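Local coordinates for putative TetR family transcriptional regulator (Streptomyces coelicolor A3, PDB 3BQY), which probably binds regulatory DNA sequences and acts as a transcription factor, likely a repressor, through a predicted helix-turn-helix motif, at residues 137-142 / 190-195; 78-83 / 109-114. All blocks are in the same frame, centred on the assembly; numbering follows the deposited sequence.

Both contacts lie in the TetR-like C-terminal domain of this all-helical protein, their centres about 13 Å apart, and they follow one another along the chain. Contact 2 joins helix 73-89 to helix 106-121; contact 1 then pairs helix 126-151, the next after 106-121, with the last helix, 188-206. Helix 73-89 is the bridge. Contact 2 uses one flank of it, while Thr140 and Phe192 of contact 1 pack on Ala81 and Arg82. A salt bridge from Glu193 OE2 to Arg82 NE (2.6 Å) ties the two sites together. Both reach the second subunit, so packing within the domain runs on into the dimer.

Contact 1: 137-142 / 190-195; sequences ANFTVG and AHFEFG. With PO4 (phosphate ion), chain C.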
loop_
_atom_site.group_PDB
_atom_site.type_symbol
_atom_site.label_atom_id
_atom_site.label_comp_id
_atom_site.label_asym_id
_atom_site.label_seq_id
_atom_site.Cartn_x
_atom_site.Cartn_y
_atom_site.Cartn_z
ATOM N N ALA A 137 -9.118 2.983 -2.886
ATOM C CA ALA A 137 -7.913 2.856 -3.721
ATOM C C ALA A 137 -6.709 2.516 -2.866
ATOM O O ALA A 137 -5.930 1.661 -3.245
ATOM C CB ALA A 137 -7.644 4.127 -4.507
ATOM N N ASN A 138 -6.537 3.197 -1.725
ATOM C CA ASN A 138 -5.371 2.932 -0.882
ATOM C C ASN A 138 -5.430 1.561 -0.234
ATOM O O ASN A 138 -4.407 0.878 -0.114
ATOM C CB ASN A 138 -5.168 4.022 0.160
ATOM C CG ASN A 138 -4.694 5.340 -0.474
ATOM O OD1 ASN A 138 -4.179 5.344 -1.596
ATOM N ND2 ASN A 138 -4.892 6.438 0.219
ATOM N N PHE A 139 -6.619 1.137 0.170
ATOM C CA PHE A 139 -6.730 -0.258 0.652
ATOM C C PHE A 139 -6.393 -1.259 -0.488
ATOM O O PHE A 139 -5.663 -2.235 -0.290
ATOM C CB PHE A 139 -8.139 -0.562 1.160
ATOM C CG PHE A 139 -8.392 -2.036 1.299
ATOM C CD1 PHE A 139 -7.723 -2.775 2.298
ATOM C CD2 PHE A 139 -9.218 -2.707 0.383
ATOM C CE1 PHE A 139 -7.896 -4.163 2.403
ATOM C CE2 PHE A 139 -9.412 -4.097 0.489
ATOM C CZ PHE A 139 -8.744 -4.830 1.488
ATOM N N THR A 140 -6.953 -1.031 -1.674
ATOM C CA THR A 140 -6.719 -1.953 -2.774
ATOM C C THR A 140 -5.222 -2.046 -3.117
ATOM O O THR A 140 -4.698 -3.142 -3.322
ATOM C CB THR A 140 -7.525 -1.548 -4.034
ATOM O OG1 THR A 140 -8.917 -1.532 -3.700
ATOM C CG2 THR A 140 -7.282 -2.539 -5.192
ATOM N N VAL A 141 -4.559 -0.895 -3.224
ATOM C CA VAL A 141 -3.126 -0.872 -3.521
ATOM C C VAL A 141 -2.311 -1.539 -2.398
ATOM O O VAL A 141 -1.455 -2.374 -2.667
ATOM C CB VAL A 141 -2.628 0.575 -3.792
ATOM C CG1 VAL A 141 -1.071 0.635 -3.836
ATOM C CG2 VAL A 141 -3.238 1.120 -5.108
ATOM N N GLY A 142 -2.578 -1.171 -1.138
ATOM C CA GLY A 142 -1.870 -1.768 0.005
ATOM C C GLY A 142 -2.052 -3.278 0.034
ATOM O O GLY A 142 -1.096 -4.031 0.225
ATOM N N ALA A 190 -10.277 -13.942 -0.857
ATOM C CA ALA A 190 -11.154 -13.878 0.320
ATOM C C ALA A 190 -10.774 -12.732 1.269
ATOM O O ALA A 190 -11.659 -12.017 1.763
ATOM C CB ALA A 190 -11.169 -15.230 1.077
ATOM N N HIS A 191 -9.472 -12.536 1.508
ATOM C CA HIS A 191 -9.019 -11.418 2.354
ATOM C C HIS A 191 -9.432 -10.073 1.737
ATOM O O HIS A 191 -9.948 -9.193 2.427
ATOM C CB HIS A 191 -7.501 -11.472 2.557
ATOM C CG HIS A 191 -7.058 -12.635 3.380
ATOM N ND1 HIS A 191 -5.737 -12.983 3.536
ATOM C CD2 HIS A 191 -7.773 -13.571 4.045
ATOM C CE1 HIS A 191 -5.649 -14.052 4.303
ATOM N NE2 HIS A 191 -6.873 -14.438 4.617
ATOM N N PHE A 192 -9.226 -9.940 0.433
ATOM C CA PHE A 192 -9.578 -8.728 -0.275
ATOM C C PHE A 192 -11.079 -8.438 -0.176
ATOM O O PHE A 192 -11.493 -7.316 0.135
ATOM C CB PHE A 192 -9.168 -8.819 -1.747
ATOM C CG PHE A 192 -9.537 -7.593 -2.535
ATOM C CD1 PHE A 192 -8.907 -6.369 -2.285
ATOM C CD2 PHE A 192 -10.533 -7.655 -3.508
ATOM C CE1 PHE A 192 -9.258 -5.212 -3.023
ATOM C CE2 PHE A 192 -10.887 -6.516 -4.236
ATOM C CZ PHE A 192 -10.259 -5.303 -4.004
ATOM N N GLU A 193 -11.891 -9.455 -0.449
ATOM C CA GLU A 193 -13.334 -9.305 -0.387
ATOM C C GLU A 193 -13.794 -8.880 1.023
ATOM O O GLU A 193 -14.732 -8.083 1.161
ATOM C CB GLU A 193 -14.034 -10.598 -0.836
ATOM C CG GLU A 193 -13.899 -10.886 -2.350
ATOM C CD GLU A 193 -14.499 -9.766 -3.238
ATOM O OE1 GLU A 193 -15.541 -9.184 -2.871
ATOM O OE2 GLU A 193 -13.923 -9.485 -4.306
ATOM N N PHE A 194 -13.149 -9.425 2.060
ATOM C CA PHE A 194 -13.500 -9.091 3.433
ATOM C C PHE A 194 -13.232 -7.608 3.691
ATOM O O PHE A 194 -14.064 -6.917 4.289
ATOM C CB PHE A 194 -12.709 -9.961 4.417
ATOM C CG PHE A 194 -13.028 -9.684 5.848
ATOM C CD1 PHE A 194 -14.137 -10.287 6.461
ATOM C CD2 PHE A 194 -12.254 -8.790 6.583
ATOM C CE1 PHE A 194 -14.431 -10.028 7.810
ATOM C CE2 PHE A 194 -12.541 -8.532 7.920
ATOM C CZ PHE A 194 -13.621 -9.149 8.536
ATOM N N GLY A 195 -12.051 -7.133 3.293
ATOM C CA GLY A 195 -11.689 -5.724 3.516
ATOM C C GLY A 195 -12.593 -4.790 2.734
ATOM O O GLY A 195 -13.021 -3.754 3.240
HETATM P P PO4 C . -9.564 -16.877 4.933
HETATM O O1 PO4 C . -9.973 -17.769 3.784
HETATM O O2 PO4 C . -9.467 -15.457 4.417
HETATM O O3 PO4 C . -10.589 -16.931 6.037
HETATM O O4 PO4 C . -8.234 -17.326 5.443
#
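Thr140 OG1 hydrogen-bonds back to Val136 O in its own helix and also meets the edge of the Phe192 ring, lying in its plane 3.8 Å from CE1. The rings of Phe192 and Phe139 are nearly parallel, 8° apart. They are slid past each other, centroids 5.7 Å apart, so little face overlaps. The touch is CE2 of Phe139 on CD1 of Phe192 (3.6 Å). The anti setting of Phe139 CG against the backbone N (chi1 164°) carries its ring across to helix 188-206. There CZ rests 3.7 Å from Gly195 CA, where any side chain would collide with the ring. Further along, a phosphate, probably from the crystallisation liquor and also held by Arg131 NH1 of the second subunit, crowds His191 CD2, so its weak bond from His191 NE2 is doubtful in detail. Replacing His191 by an alanine would probably thin the packing on that Arg131 and remove a possible phosphate partner. The segments run nearly antiparallel (165°), axes 10.9 Å apart. Helix 73-89 covers Thr140 and Phe192, while the second subunit packs against Asn138 and Phe194, consistent with the four-helix dimer interface of TetR regulators.

Contact 2: 78-83 / 109-114; sequences ARLARA and LRFADG
Leu80 and Phe111 meet at a slant, their side chains crossing obliquely. Two carbons of the leucine follow the CD1-CE1 bond of the phenylalanine: Leu80 CB sits 4.0 Å from Phe111 CE1, and Leu80 CD2 is 4.1 Å from Phe111 CD1. Both lie on the same side of the ring plane but beyond the ring's outline, so the leucine does not stack on the face. The closest approach comes from the backbone. Leu80 O stands at the ring edge, near its plane, 3.6 Å from Phe111 CE1, where the C-H rim of the aromatic group is probably slightly positive.

The two residues arrive differently. Leu80 starts out directly at helix 106-121. The CA-CB bond of Phe111 instead skirts helix 73-89, and it is the anti setting of CG against the backbone N (chi1 160°) that carries the ring across to it. The other leucine methyl, CD1, comes only within 4.3 Å of Gly114 C, a looser touch about one helical turn further on. This is plain apolar packing of two helices that are bridged by these few groups.

Around it, Leu80 also touches Ala65 and Phe111 touches Val61, both in the loop leading into helix 73-89. Asp113 OD1 accepts a hydrogen bond from Leu176 N of the second subunit. Helix 73-89 thus meets helix 106-121 on one flank and helices 126-151 and 188-206 on another, where Ala81 packs on Val136 and Leu196, while Ala112 of helix 106-121 itself reaches Leu133 of helix 126-151.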
loop_
_atom_site.group_PDB
_atom_site.type_symbol
_atom_site.label_atom_id
_atom_site.label_comp_id
_atom_site.label_asym_id
_atom_site.label_seq_id
_atom_site.Cartn_x
_atom_site.Cartn_y
_atom_site.Cartn_z
ATOM N N ALA A 78 -17.628 -2.087 -5.647
ATOM C CA ALA A 78 -16.845 -3.319 -5.462
ATOM C C ALA A 78 -16.230 -3.778 -6.797
ATOM O O ALA A 78 -15.089 -4.220 -6.815
ATOM C CB ALA A 78 -17.727 -4.445 -4.872
ATOM N N ARG A 79 -16.986 -3.718 -7.898
ATOM C CA ARG A 79 -16.442 -4.153 -9.202
ATOM C C ARG A 79 -15.253 -3.303 -9.633
ATOM O O ARG A 79 -14.295 -3.817 -10.187
ATOM C CB ARG A 79 -17.510 -4.142 -10.316
ATOM C CG ARG A 79 -18.502 -5.304 -10.193
ATOM C CD ARG A 79 -19.107 -5.660 -11.551
ATOM N NE ARG A 79 -19.777 -4.492 -12.123
ATOM C CZ ARG A 79 -21.063 -4.200 -11.960
ATOM N NH1 ARG A 79 -21.847 -4.994 -11.242
ATOM N NH2 ARG A 79 -21.552 -3.102 -12.516
ATOM N N LEU A 80 -15.323 -2.002 -9.378
ATOM C CA LEU A 80 -14.195 -1.103 -9.673
ATOM C C LEU A 80 -12.944 -1.468 -8.874
ATOM O O LEU A 80 -11.841 -1.498 -9.433
ATOM C CB LEU A 80 -14.573 0.343 -9.380
ATOM C CG LEU A 80 -15.472 1.030 -10.418
ATOM C CD1 LEU A 80 -16.023 2.281 -9.769
ATOM C CD2 LEU A 80 -14.666 1.395 -11.703
ATOM N N ALA A 81 -13.097 -1.683 -7.567
ATOM C CA ALA A 81 -11.965 -2.065 -6.713
ATOM C C ALA A 81 -11.411 -3.414 -7.135
ATOM O O ALA A 81 -10.200 -3.587 -7.257
ATOM C CB ALA A 81 -12.397 -2.122 -5.227
ATOM N N ARG A 82 -12.291 -4.381 -7.376
ATOM C CA ARG A 82 -11.830 -5.687 -7.865
ATOM C C ARG A 82 -11.068 -5.615 -9.193
ATOM O O ARG A 82 -10.079 -6.325 -9.400
ATOM C CB ARG A 82 -13.021 -6.627 -8.087
ATOM C CG ARG A 82 -13.618 -7.175 -6.855
ATOM C CD ARG A 82 -14.697 -8.214 -7.198
ATOM N NE ARG A 82 -15.530 -8.317 -6.024
ATOM C CZ ARG A 82 -16.810 -8.039 -5.967
ATOM N NH1 ARG A 82 -17.483 -7.687 -7.063
ATOM N NH2 ARG A 82 -17.432 -8.199 -4.809
ATOM N N ALA A 83 -11.565 -4.796 -10.115
ATOM C CA ALA A 83 -10.938 -4.664 -11.421
ATOM C C ALA A 83 -9.586 -4.003 -11.276
ATOM O O ALA A 83 -8.648 -4.379 -11.971
ATOM C CB ALA A 83 -11.816 -3.846 -12.383
ATOM N N LEU A 109 -7.526 8.588 -14.117
ATOM C CA LEU A 109 -8.539 9.638 -13.916
ATOM C C LEU A 109 -9.964 9.101 -14.169
ATOM O O LEU A 109 -10.888 9.421 -13.414
ATOM C CB LEU A 109 -8.260 10.844 -14.800
ATOM C CG LEU A 109 -6.981 11.652 -14.511
ATOM C CD1 LEU A 109 -6.768 12.694 -15.595
ATOM C CD2 LEU A 109 -7.068 12.339 -13.160
ATOM N N ARG A 110 -10.159 8.321 -15.227
ATOM C CA ARG A 110 -11.487 7.764 -15.514
ATOM C C ARG A 110 -11.943 6.842 -14.387
ATOM O O ARG A 110 -13.124 6.855 -14.003
ATOM C CB ARG A 110 -11.532 7.013 -16.853
ATOM C CG ARG A 110 -12.358 7.711 -17.911
ATOM C CD ARG A 110 -12.349 6.993 -19.287
ATOM N NE ARG A 110 -11.058 6.390 -19.648
ATOM C CZ ARG A 110 -10.101 6.988 -20.360
ATOM N NH1 ARG A 110 -10.257 8.221 -20.865
ATOM N NH2 ARG A 110 -8.999 6.330 -20.624
ATOM N N PHE A 111 -11.021 6.042 -13.869
ATOM C CA PHE A 111 -11.304 5.135 -12.741
ATOM C C PHE A 111 -11.743 5.973 -11.524
ATOM O O PHE A 111 -12.766 5.686 -10.924
ATOM C CB PHE A 111 -10.052 4.279 -12.379
ATOM C CG PHE A 111 -10.105 3.697 -10.996
ATOM C CD1 PHE A 111 -10.872 2.555 -10.738
ATOM C CD2 PHE A 111 -9.419 4.286 -9.950
ATOM C CE1 PHE A 111 -10.929 2.016 -9.442
ATOM C CE2 PHE A 111 -9.497 3.767 -8.665
ATOM C CZ PHE A 111 -10.259 2.625 -8.414
ATOM N N ALA A 112 -10.976 7.023 -11.203
ATOM C CA ALA A 112 -11.223 7.824 -10.002
ATOM C C ALA A 112 -12.546 8.576 -10.143
ATOM O O ALA A 112 -13.367 8.613 -9.215
ATOM C CB ALA A 112 -10.072 8.824 -9.783
ATOM N N ASP A 113 -12.725 9.219 -11.287
ATOM C CA ASP A 113 -13.959 9.965 -11.560
ATOM C C ASP A 113 -15.174 9.031 -11.510
ATOM O O ASP A 113 -16.220 9.384 -10.965
ATOM C CB ASP A 113 -13.840 10.658 -12.941
ATOM C CG ASP A 113 -14.994 11.614 -13.217
ATOM O OD1 ASP A 113 -15.117 12.644 -12.532
ATOM O OD2 ASP A 113 -15.791 11.329 -14.109
ATOM N N GLY A 114 -15.022 7.830 -12.086
ATOM C CA GLY A 114 -16.103 6.851 -12.147
ATOM C C GLY A 114 -16.490 6.417 -10.743
ATOM O O GLY A 114 -17.681 6.372 -10.413
#